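Local atomic coordinates of Pap fimbrial major pilin protein (Escherichia coli, PDB entry 2UY6), a protein that polymerizes into the thick, right-handed helical rod of the pilus, with which Escherichia coli colonizes the epithelium of host organs. Residues 101-106 / 152-157; 77-82 / 129-134; 90-95 / 138-143; 22-27 / 156-161. The protein carries 2 engineered substitutions. All coordinates share one frame; numbering follows the deposited sequence.

Interaction 1: residues 101-106 / 152-157; sequences LAIVVQ and FSAVAN. Engineered in segment 101-106: Leu-101 (natural residue Thr).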
loop_
_atom_site.group_PDB
_atom_site.type_symbol
_atom_site.label_atom_id
_atom_site.label_comp_id
_atom_site.label_asym_id
_atom_site.label_seq_id
_atom_site.Cartn_x
_atom_site.Cartn_y
_atom_site.Cartn_z
ATOM N N LEU B 101 32.543 2.726 21.692
ATOM C CA LEU B 101 32.344 3.312 20.377
ATOM C C LEU B 101 30.895 3.733 20.126
ATOM O O LEU B 101 29.965 3.288 20.805
ATOM C CB LEU B 101 32.783 2.319 19.303
ATOM C CG LEU B 101 34.198 1.759 19.468
ATOM C CD1 LEU B 101 34.474 0.738 18.366
ATOM C CD2 LEU B 101 35.208 2.898 19.429
ATOM N N ALA B 102 30.722 4.603 19.138
ATOM C CA ALA B 102 29.413 5.106 18.745
ATOM C C ALA B 102 29.363 5.174 17.214
ATOM O O ALA B 102 30.406 5.276 16.558
ATOM C CB ALA B 102 29.194 6.486 19.337
ATOM N N ILE B 103 28.161 5.104 16.644
ATOM C CA ILE B 103 28.006 5.162 15.196
ATOM C C ILE B 103 27.315 6.442 14.752
ATOM O O ILE B 103 26.314 6.857 15.333
ATOM C CB ILE B 103 27.204 3.963 14.656
ATOM C CG1 ILE B 103 27.956 2.663 14.946
ATOM C CG2 ILE B 103 26.983 4.118 13.143
ATOM C CD1 ILE B 103 27.243 1.420 14.453
ATOM N N VAL B 104 27.868 7.051 13.710
ATOM C CA VAL B 104 27.358 8.291 13.141
ATOM C C VAL B 104 26.926 8.042 11.689
ATOM O O VAL B 104 27.648 7.405 10.918
ATOM C CB VAL B 104 28.457 9.380 13.208
ATOM C CG1 VAL B 104 28.212 10.463 12.173
ATOM C CG2 VAL B 104 28.479 9.982 14.607
ATOM N N VAL B 105 25.744 8.533 11.323
ATOM C CA VAL B 105 25.235 8.332 9.969
ATOM C C VAL B 105 24.912 9.644 9.267
ATOM O O VAL B 105 24.193 10.501 9.801
ATOM C CB VAL B 105 23.976 7.424 9.968
ATOM C CG1 VAL B 105 23.472 7.211 8.532
ATOM C CG2 VAL B 105 24.314 6.087 10.605
ATOM N N GLN B 106 25.459 9.775 8.061
ATOM C CA GLN B 106 25.293 10.959 7.230
ATOM C C GLN B 106 24.403 10.656 6.020
ATOM O O GLN B 106 24.614 9.675 5.299
ATOM C CB GLN B 106 26.672 11.448 6.772
ATOM C CG GLN B 106 26.681 12.810 6.100
ATOM C CD GLN B 106 28.091 13.338 5.869
ATOM O OE1 GLN B 106 28.887 13.455 6.810
ATOM N NE2 GLN B 106 28.405 13.664 4.614
ATOM N N PHE B 152 31.692 -4.878 18.555
ATOM C CA PHE B 152 30.528 -4.054 18.862
ATOM C C PHE B 152 29.443 -4.349 17.829
ATOM O O PHE B 152 29.693 -5.027 16.825
ATOM C CB PHE B 152 30.903 -2.567 18.809
ATOM C CG PHE B 152 31.295 -2.089 17.438
ATOM C CD1 PHE B 152 30.328 -1.727 16.507
ATOM C CD2 PHE B 152 32.629 -2.032 17.066
ATOM C CE1 PHE B 152 30.690 -1.314 15.222
ATOM C CE2 PHE B 152 33.000 -1.622 15.787
ATOM C CZ PHE B 152 32.030 -1.263 14.864
ATOM N N SER B 153 28.242 -3.840 18.083
ATOM C CA SER B 153 27.123 -4.028 17.168
ATOM C C SER B 153 26.063 -3.004 17.510
ATOM O O SER B 153 26.139 -2.347 18.549
ATOM C CB SER B 153 26.534 -5.437 17.305
ATOM O OG SER B 153 25.963 -5.629 18.587
ATOM N N ALA B 154 25.080 -2.863 16.630
ATOM C CA ALA B 154 23.987 -1.927 16.858
ATOM C C ALA B 154 22.853 -2.165 15.876
ATOM O O ALA B 154 23.044 -2.766 14.811
ATOM C CB ALA B 154 24.485 -0.486 16.739
ATOM N N VAL B 155 21.671 -1.696 16.254
ATOM C CA VAL B 155 20.481 -1.812 15.414
ATOM C C VAL B 155 19.777 -0.472 15.417
ATOM O O VAL B 155 19.569 0.125 16.469
ATOM C CB VAL B 155 19.472 -2.860 15.943
ATOM C CG1 VAL B 155 18.204 -2.844 15.071
ATOM C CG2 VAL B 155 20.097 -4.241 15.938
ATOM N N ALA B 156 19.415 0.006 14.239
ATOM C CA ALA B 156 18.718 1.275 14.142
ATOM C C ALA B 156 17.360 1.028 13.492
ATOM O O ALA B 156 17.255 0.236 12.555
ATOM C CB ALA B 156 19.540 2.252 13.313
ATOM N N ASN B 157 16.314 1.680 13.993
ATOM C CA ASN B 157 14.986 1.506 13.399
ATOM C C ASN B 157 14.719 2.560 12.348
ATOM O O ASN B 157 14.724 3.755 12.649
ATOM C CB ASN B 157 13.874 1.583 14.446
ATOM C CG ASN B 157 13.780 0.332 15.282
ATOM O OD1 ASN B 157 13.745 -0.789 14.754
ATOM N ND2 ASN B 157 13.736 0.508 16.600
#
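Leu-101 and Ile-103 on strand 101-106 face Phe-152 and Ala-154 across the core, the touching parts running 32° apart with the CA atoms of Leu-101 and Phe-152 separated by 7.7 Å. Leu-101, an engineered substitution of the natural threonine, crosses the phenylalanine side chain at about a right angle. Its CD1 branch does the touching and lies 3.6 Å from Phe-152 CD2, leaning obliquely against the ring. Phe-152 holds its CG between the backbone N and the carbonyl carbon (chi1 65°), which places the ring beside Leu-101. Two residues along each chain, Ile-103 sends CD1 to the methyl group of Ala-154, CD1 to CB 4.1 Å; the same CD1 lies obliquely to the Phe-152 ring, 4.5 Å from CE1. From Ser-153 onward the second strand pairs in parallel with a strand of another protein's chain, which also packs apolar side chains on Ile-103 and Ala-154, an arrangement consistent with a chaperone completing the pilin fold. With four buried apolar residues and nothing polar between them, the contact rests on shape and on the exclusion of water.

Interaction 2: residues 77-82 / 129-134; sequences VKLAFT and NVLHYT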
loop_
_atom_site.group_PDB
_atom_site.type_symbol
_atom_site.label_atom_id
_atom_site.label_comp_id
_atom_site.label_asym_id
_atom_site.label_seq_id
_atom_site.Cartn_x
_atom_site.Cartn_y
_atom_site.Cartn_z
ATOM N N VAL B 77 5.174 10.928 3.389
ATOM C CA VAL B 77 5.743 9.858 4.194
ATOM C C VAL B 77 6.887 10.422 5.032
ATOM O O VAL B 77 7.925 10.802 4.490
ATOM C CB VAL B 77 6.293 8.711 3.310
ATOM C CG1 VAL B 77 6.666 7.513 4.169
ATOM C CG2 VAL B 77 5.262 8.320 2.281
ATOM N N LYS B 78 6.690 10.500 6.347
ATOM C CA LYS B 78 7.732 10.996 7.236
ATOM C C LYS B 78 8.754 9.884 7.421
ATOM O O LYS B 78 8.406 8.711 7.531
ATOM C CB LYS B 78 7.145 11.402 8.578
ATOM N N LEU B 79 10.023 10.262 7.455
ATOM C CA LEU B 79 11.098 9.295 7.588
ATOM C C LEU B 79 11.961 9.624 8.802
ATOM O O LEU B 79 12.292 10.785 9.035
ATOM C CB LEU B 79 11.920 9.319 6.302
ATOM C CG LEU B 79 13.111 8.386 6.142
ATOM C CD1 LEU B 79 13.531 8.374 4.682
ATOM C CD2 LEU B 79 14.251 8.849 7.028
ATOM N N ALA B 80 12.318 8.612 9.587
ATOM C CA ALA B 80 13.136 8.849 10.772
ATOM C C ALA B 80 13.875 7.617 11.293
ATOM O O ALA B 80 13.425 6.476 11.125
ATOM C CB ALA B 80 12.274 9.445 11.888
ATOM N N PHE B 81 15.019 7.854 11.926
ATOM C CA PHE B 81 15.800 6.766 12.490
ATOM C C PHE B 81 15.643 6.789 14.000
ATOM O O PHE B 81 15.509 7.855 14.611
ATOM C CB PHE B 81 17.278 6.904 12.145
ATOM C CG PHE B 81 17.606 6.606 10.714
ATOM C CD1 PHE B 81 17.401 7.557 9.723
ATOM C CD2 PHE B 81 18.145 5.379 10.360
ATOM C CE1 PHE B 81 17.737 7.290 8.398
ATOM C CE2 PHE B 81 18.486 5.100 9.038
ATOM C CZ PHE B 81 18.282 6.057 8.053
ATOM N N THR B 82 15.656 5.608 14.604
ATOM C CA THR B 82 15.528 5.511 16.043
ATOM C C THR B 82 16.418 4.425 16.614
ATOM O O THR B 82 16.533 3.336 16.053
ATOM C CB THR B 82 14.058 5.264 16.450
ATOM O OG1 THR B 82 13.401 6.529 16.604
ATOM C CG2 THR B 82 13.969 4.482 17.755
ATOM N N ASN B 129 16.033 4.147 -6.740
ATOM C CA ASN B 129 15.089 3.793 -5.685
ATOM C C ASN B 129 15.857 3.416 -4.417
ATOM O O ASN B 129 15.342 2.715 -3.541
ATOM C CB ASN B 129 14.214 2.622 -6.133
ATOM C CG ASN B 129 15.014 1.364 -6.374
ATOM O OD1 ASN B 129 15.968 1.364 -7.150
ATOM N ND2 ASN B 129 14.637 0.282 -5.705
ATOM N N VAL B 130 17.095 3.890 -4.334
ATOM C CA VAL B 130 17.951 3.615 -3.190
ATOM C C VAL B 130 18.296 4.906 -2.473
ATOM O O VAL B 130 18.727 5.880 -3.102
ATOM C CB VAL B 130 19.282 2.948 -3.625
ATOM C CG1 VAL B 130 20.179 2.714 -2.409
ATOM C CG2 VAL B 130 19.006 1.641 -4.342
ATOM N N LEU B 131 18.085 4.924 -1.163
ATOM C CA LEU B 131 18.431 6.090 -0.361
ATOM C C LEU B 131 19.880 5.815 0.041
ATOM O O LEU B 131 20.204 4.706 0.478
ATOM C CB LEU B 131 17.533 6.180 0.873
ATOM C CG LEU B 131 16.040 6.388 0.592
ATOM C CD1 LEU B 131 15.215 5.985 1.809
ATOM C CD2 LEU B 131 15.786 7.833 0.222
ATOM N N HIS B 132 20.750 6.807 -0.127
ATOM C CA HIS B 132 22.169 6.639 0.187
ATOM C C HIS B 132 22.599 7.363 1.457
ATOM O O HIS B 132 22.302 8.542 1.639
ATOM C CB HIS B 132 23.035 7.148 -0.974
ATOM C CG HIS B 132 22.680 6.565 -2.311
ATOM N ND1 HIS B 132 23.011 5.277 -2.681
ATOM C CD2 HIS B 132 22.051 7.110 -3.382
ATOM C CE1 HIS B 132 22.606 5.056 -3.920
ATOM N NE2 HIS B 132 22.020 6.153 -4.368
ATOM N N TYR B 133 23.295 6.639 2.329
ATOM C CA TYR B 133 23.821 7.189 3.577
ATOM C C TYR B 133 25.228 6.621 3.771
ATOM O O TYR B 133 25.640 5.697 3.068
ATOM C CB TYR B 133 22.991 6.759 4.796
ATOM C CG TYR B 133 21.545 7.199 4.826
ATOM C CD1 TYR B 133 20.541 6.433 4.224
ATOM C CD2 TYR B 133 21.176 8.375 5.472
ATOM C CE1 TYR B 133 19.203 6.835 4.268
ATOM C CE2 TYR B 133 19.848 8.782 5.520
ATOM C CZ TYR B 133 18.869 8.011 4.917
ATOM O OH TYR B 133 17.568 8.439 4.960
ATOM N N THR B 134 25.969 7.185 4.714
ATOM C CA THR B 134 27.298 6.675 5.034
ATOM C C THR B 134 27.354 6.602 6.546
ATOM O O THR B 134 26.759 7.424 7.242
ATOM C CB THR B 134 28.436 7.579 4.528
ATOM O OG1 THR B 134 28.058 8.949 4.676
ATOM C CG2 THR B 134 28.758 7.274 3.081
#
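Leu-131 is the first residue of 129-134 to meet the facing strand, and it does so tip to tip: its CD1 stops 4.1 Å from CD1 of Leu-79. Its CG stands anti to the carbonyl carbon (chi1 -64°), whereas that of Leu-79 is anti to the backbone N, and from these different starting points the two branched ends meet between the sheets. His-132 turns to the other side of its strand, where Asp-55 and Glu-128 take up its two ring nitrogens. Tyr-133 comes back inward and has the largest share of the contact surface. It meets Phe-81 in a T-shaped, edge-to-face stack, the ring centroids 5.2 Å apart and the planes at 81°. Phe-81 supplies the edge: its CZ sits 3.7 Å above the tyrosine plane, displaced toward the hydroxyl-bearing carbon CZ. The hydroxyl goes on past this edge, Tyr-133 OH lying 3.6 Å from Phe-81 CE1, near the plane of the phenylalanine. It also approaches Leu-79, with Tyr-133 OH 3.9 Å from CD2, so an aromatic and an aliphatic residue of the opposing strand share the end of one tyrosine. The whole is a face-to-face packing of two sheets, as in immunoglobulin-like sandwiches: the axes of 77-82 and 130-134 pass 12.7 Å apart at a signed crossing angle of -31°. Strand 130-139 lies between 52-59 and 101-106, whose Leu-54 and Val-105 touch Tyr-133, while strand 77-86 pairs with 153-162, which brings Phe-158 against both leucines.

Interaction 3: residues 90-95 / 138-143; sequences SDELDT and KKSSAV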
loop_
_atom_site.group_PDB
_atom_site.type_symbol
_atom_site.label_atom_id
_atom_site.label_comp_id
_atom_site.label_asym_id
_atom_site.label_seq_id
_atom_site.Cartn_x
_atom_site.Cartn_y
_atom_site.Cartn_z
ATOM N N SER B 90 22.319 13.080 20.142
ATOM C CA SER B 90 21.315 12.379 19.354
ATOM C C SER B 90 21.814 11.921 17.991
ATOM O O SER B 90 21.177 11.096 17.342
ATOM C CB SER B 90 20.088 13.271 19.178
ATOM O OG SER B 90 20.429 14.452 18.477
ATOM N N ASP B 91 22.948 12.450 17.552
ATOM C CA ASP B 91 23.487 12.057 16.259
ATOM C C ASP B 91 24.518 10.953 16.419
ATOM O O ASP B 91 25.185 10.571 15.459
ATOM C CB ASP B 91 24.102 13.265 15.548
ATOM C CG ASP B 91 25.389 13.743 16.195
ATOM O OD1 ASP B 91 25.495 13.705 17.440
ATOM O OD2 ASP B 91 26.289 14.174 15.444
ATOM N N GLU B 92 24.654 10.443 17.639
ATOM C CA GLU B 92 25.593 9.360 17.895
ATOM C C GLU B 92 24.827 8.135 18.360
ATOM O O GLU B 92 24.293 8.111 19.462
ATOM C CB GLU B 92 26.623 9.748 18.959
ATOM C CG GLU B 92 27.486 10.958 18.614
ATOM C CD GLU B 92 28.750 11.048 19.468
ATOM O OE1 GLU B 92 28.700 10.693 20.666
ATOM O OE2 GLU B 92 29.796 11.483 18.941
ATOM N N LEU B 93 24.772 7.124 17.506
ATOM C CA LEU B 93 24.075 5.889 17.824
ATOM C C LEU B 93 24.933 5.007 18.736
ATOM O O LEU B 93 25.927 4.427 18.290
ATOM C CB LEU B 93 23.745 5.135 16.532
ATOM C CG LEU B 93 23.029 3.800 16.723
ATOM C CD1 LEU B 93 21.642 4.056 17.287
ATOM C CD2 LEU B 93 22.953 3.063 15.406
ATOM N N ASP B 94 24.546 4.906 20.008
ATOM C CA ASP B 94 25.288 4.097 20.968
ATOM C C ASP B 94 25.344 2.642 20.494
ATOM O O ASP B 94 24.422 2.168 19.826
ATOM C CB ASP B 94 24.633 4.182 22.349
ATOM C CG ASP B 94 25.639 4.003 23.488
ATOM O OD1 ASP B 94 26.456 3.060 23.423
ATOM O OD2 ASP B 94 25.605 4.803 24.449
ATOM N N THR B 95 26.418 1.937 20.845
ATOM C CA THR B 95 26.596 0.549 20.427
ATOM C C THR B 95 26.622 -0.479 21.548
ATOM O O THR B 95 26.659 -0.137 22.727
ATOM C CB THR B 95 27.901 0.379 19.653
ATOM O OG1 THR B 95 28.978 0.908 20.436
ATOM C CG2 THR B 95 27.830 1.095 18.314
ATOM N N LYS B 138 33.199 5.679 15.716
ATOM C CA LYS B 138 34.171 6.510 16.413
ATOM C C LYS B 138 34.002 6.416 17.920
ATOM O O LYS B 138 33.023 5.853 18.405
ATOM C CB LYS B 138 34.058 7.970 15.968
ATOM C CG LYS B 138 32.866 8.721 16.518
ATOM C CD LYS B 138 32.808 10.109 15.915
ATOM C CE LYS B 138 31.917 11.023 16.715
ATOM N NZ LYS B 138 32.473 11.214 18.084
ATOM N N LYS B 139 34.973 6.953 18.654
ATOM C CA LYS B 139 34.911 6.936 20.104
ATOM C C LYS B 139 33.699 7.761 20.495
ATOM O O LYS B 139 33.410 8.782 19.877
ATOM C CB LYS B 139 36.179 7.544 20.709
ATOM C CG LYS B 139 36.223 7.454 22.231
ATOM C CD LYS B 139 37.561 7.907 22.801
ATOM C CE LYS B 139 37.805 9.384 22.559
ATOM N NZ LYS B 139 39.116 9.817 23.129
ATOM N N SER B 140 32.982 7.295 21.511
ATOM C CA SER B 140 31.790 7.964 22.005
ATOM C C SER B 140 32.123 9.354 22.511
ATOM O O SER B 140 33.237 9.600 22.955
ATOM C CB SER B 140 31.180 7.151 23.141
ATOM O OG SER B 140 30.205 7.907 23.825
ATOM N N SER B 141 31.159 10.266 22.441
ATOM C CA SER B 141 31.373 11.625 22.930
ATOM C C SER B 141 31.035 11.701 24.422
ATOM O O SER B 141 31.023 12.786 25.017
ATOM C CB SER B 141 30.515 12.629 22.151
ATOM O OG SER B 141 31.037 12.852 20.851
ATOM N N ALA B 142 30.754 10.547 25.020
ATOM C CA ALA B 142 30.436 10.491 26.442
ATOM C C ALA B 142 31.674 10.901 27.240
ATOM O O ALA B 142 32.789 10.446 26.964
ATOM C CB ALA B 142 30.002 9.085 26.830
ATOM N N VAL B 143 31.475 11.772 28.222
ATOM C CA VAL B 143 32.577 12.237 29.048
ATOM C C VAL B 143 33.351 11.042 29.590
ATOM O O VAL B 143 32.758 10.069 30.069
ATOM C CB VAL B 143 32.066 13.080 30.234
ATOM C CG1 VAL B 143 31.385 14.343 29.720
ATOM C CG2 VAL B 143 31.091 12.259 31.072
#
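Glu-92 forms a salt bridge with Lys-138, NZ to OE2 2.8 Å, with the ammonium nitrogen lying nearly in line with the C-O bond of that oxygen. The lysine side chain crosses the glutamate at about a right angle and bends at its last torsion (chi4 63°), which turns NZ inward to the carboxylate; the same NZ also bonds the backbone O of Lys-139. Hydrogen bonds from Ser-141 grip both carboxylate oxygens. Its hydroxyl gives a bond to Glu-92, OG to OE2 2.7 Å, on the syn side but 33° out of the plane and from the face opposite to Lys-138 NZ. Its backbone N meets the syn lone pair of Glu-92 OE1 at 3.1 Å, in a bent bond (143° at the hydrogen). Three donors thus fix the rotation of a buried carboxylate, and the neighbouring lysine probably favours its ionised form. Within the loop that supplies Ser-141, the Ser-140 hydroxyl accepts from the backbone two residues on, OG to Ala-142 N 2.9 Å, an ST turn. Strand 101-106 lies between the two partners in the sheet, pairing with Leu-93 on one side and with Lys-138 on the other; Val-86 of strand 77-86 packs on Glu-92, and Lys-139 reaches Glu-44 of helix 40-45.

Interaction 4: residues 22-27 / 156-161; sequences CSISQK and ANFNLT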
loop_
_atom_site.group_PDB
_atom_site.type_symbol
_atom_site.label_atom_id
_atom_site.label_comp_id
_atom_site.label_asym_id
_atom_site.label_seq_id
_atom_site.Cartn_x
_atom_site.Cartn_y
_atom_site.Cartn_z
ATOM N N CYS B 22 6.139 1.226 1.401
ATOM C CA CYS B 22 7.431 0.753 0.935
ATOM C C CYS B 22 8.026 -0.405 1.741
ATOM O O CYS B 22 7.780 -0.554 2.938
ATOM C CB CYS B 22 8.433 1.909 0.886
ATOM S SG CYS B 22 8.104 3.111 -0.441
ATOM N N SER B 23 8.800 -1.230 1.047
ATOM C CA SER B 23 9.488 -2.363 1.642
ATOM C C SER B 23 10.974 -2.055 1.430
ATOM O O SER B 23 11.334 -1.454 0.415
ATOM C CB SER B 23 9.098 -3.647 0.908
ATOM O OG SER B 23 9.708 -4.781 1.494
ATOM N N ILE B 24 11.842 -2.427 2.368
ATOM C CA ILE B 24 13.270 -2.145 2.165
ATOM C C ILE B 24 14.153 -3.392 2.131
ATOM O O ILE B 24 13.768 -4.469 2.596
ATOM C CB ILE B 24 13.858 -1.163 3.242
ATOM C CG1 ILE B 24 14.385 -1.932 4.454
ATOM C CG2 ILE B 24 12.813 -0.162 3.678
ATOM C CD1 ILE B 24 13.352 -2.668 5.225
ATOM N N SER B 25 15.338 -3.239 1.551
ATOM C CA SER B 25 16.304 -4.327 1.484
ATOM C C SER B 25 17.697 -3.768 1.213
ATOM O O SER B 25 17.847 -2.619 0.801
ATOM C CB SER B 25 15.911 -5.333 0.401
ATOM O OG SER B 25 15.836 -4.707 -0.857
ATOM N N GLN B 26 18.715 -4.588 1.443
ATOM C CA GLN B 26 20.085 -4.153 1.246
ATOM C C GLN B 26 20.907 -5.215 0.528
ATOM O O GLN B 26 20.396 -6.292 0.205
ATOM C CB GLN B 26 20.715 -3.832 2.603
ATOM C CG GLN B 26 19.981 -2.745 3.352
ATOM C CD GLN B 26 20.644 -2.374 4.655
ATOM O OE1 GLN B 26 20.559 -3.101 5.640
ATOM N NE2 GLN B 26 21.324 -1.233 4.665
ATOM N N LYS B 27 22.178 -4.907 0.269
ATOM C CA LYS B 27 23.058 -5.857 -0.400
ATOM C C LYS B 27 23.177 -7.109 0.473
ATOM O O LYS B 27 23.351 -8.221 -0.036
ATOM C CB LYS B 27 24.435 -5.230 -0.636
ATOM N N ALA B 156 19.415 0.006 14.239
ATOM C CA ALA B 156 18.718 1.275 14.142
ATOM C C ALA B 156 17.360 1.028 13.492
ATOM O O ALA B 156 17.255 0.236 12.555
ATOM C CB ALA B 156 19.540 2.252 13.313
ATOM N N ASN B 157 16.314 1.680 13.993
ATOM C CA ASN B 157 14.986 1.506 13.399
ATOM C C ASN B 157 14.719 2.560 12.348
ATOM O O ASN B 157 14.724 3.755 12.649
ATOM C CB ASN B 157 13.874 1.583 14.446
ATOM C CG ASN B 157 13.780 0.332 15.282
ATOM O OD1 ASN B 157 13.745 -0.789 14.754
ATOM N ND2 ASN B 157 13.736 0.508 16.600
ATOM N N PHE B 158 14.503 2.109 11.117
ATOM C CA PHE B 158 14.200 2.990 10.000
ATOM C C PHE B 158 12.681 3.084 9.985
ATOM O O PHE B 158 11.995 2.153 9.560
ATOM C CB PHE B 158 14.706 2.373 8.696
ATOM C CG PHE B 158 14.542 3.263 7.498
ATOM C CD1 PHE B 158 15.127 4.523 7.464
ATOM C CD2 PHE B 158 13.819 2.835 6.395
ATOM C CE1 PHE B 158 14.993 5.346 6.341
ATOM C CE2 PHE B 158 13.682 3.648 5.270
ATOM C CZ PHE B 158 14.271 4.906 5.244
ATOM N N ASN B 159 12.158 4.213 10.446
ATOM C CA ASN B 159 10.716 4.401 10.538
ATOM C C ASN B 159 10.064 5.241 9.438
ATOM O O ASN B 159 10.422 6.402 9.223
ATOM C CB ASN B 159 10.391 5.002 11.906
ATOM C CG ASN B 159 11.316 4.478 13.005
ATOM O OD1 ASN B 159 11.440 3.265 13.205
ATOM N ND2 ASN B 159 11.974 5.395 13.719
ATOM N N LEU B 160 9.102 4.634 8.748
ATOM C CA LEU B 160 8.348 5.297 7.687
ATOM C C LEU B 160 6.909 5.453 8.175
ATOM O O LEU B 160 6.201 4.457 8.370
ATOM C CB LEU B 160 8.367 4.456 6.408
ATOM C CG LEU B 160 9.754 4.223 5.809
ATOM C CD1 LEU B 160 9.647 3.419 4.518
ATOM C CD2 LEU B 160 10.411 5.574 5.554
ATOM N N THR B 161 6.481 6.694 8.387
ATOM C CA THR B 161 5.135 6.951 8.870
ATOM C C THR B 161 4.323 7.655 7.793
ATOM O O THR B 161 4.558 8.822 7.486
ATOM C CB THR B 161 5.154 7.815 10.146
ATOM O OG1 THR B 161 5.946 7.168 11.149
ATOM C CG2 THR B 161 3.749 8.008 10.679
#
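Ile-24 and Phe-158 slide past each other in opposite directions, so that they overlap along their flanks and do not meet end on. The touching atoms are Ile-24 CG2 and Phe-158 CD2, 4.2 Å apart, and the methyl approaches the ring obliquely. On the isoleucine it is the short branch that makes the contact, because CG2 stands anti to the carbonyl carbon while CG1 takes the place between the backbone N and that carbon (chi1 89°). Two residues away on each chain, Cys-22 and Leu-160 form a second and simpler meeting: Cys-22 CB lies 4.1 Å from Leu-160 CD1, a methylene against one methyl of the leucine fork. The sulfur of Cys-22 is bonded in the disulfide with Cys-61, and CB is the atom that meets the leucine. The nearest CA atoms, 22 with 160 and 24 with 158, show that the chains run in opposite senses, each on a different sheet of the incomplete immunoglobulin-like fold of pilins, in which the last strand is missing and must be supplied from outside. Here a strand of another protein's chain lies parallel to residues 156-161 and carries the sheet on across the interface, and that chain also places an apolar side chain on Ile-24. Within the pilin, strand 52-59 pairs with Ser-23 and Ser-25, and its Ile-56 packs on Ile-24. Next to the cysteine, the hydroxyl of Tyr-162, the next residue of strand 153-162, is hydrogen-bonded to Cys-22 N.

Overall arrangement
Interactions 1, 2 and 4 belong to the buried core, where the touching side chains join the sheets face to face; interaction 3 lies farther out and is only partly buried, and there charge and hydrogen bonding replace apolar packing. Interactions 1 and 4 share strand 153-162, overlapping parts of which face different strands of the five-stranded sheet, 101-106 in interaction 1 and the outermost strand 23-25 in interaction 4. Interaction 2 lies close to interaction 4, with centres about 7 Å apart, and Phe-81 and Phe-158 bring their rings together between them. Strand 130-139 serves interactions 2 and 3, offering aromatic and aliphatic groups deep inside and a lysine at its outer end.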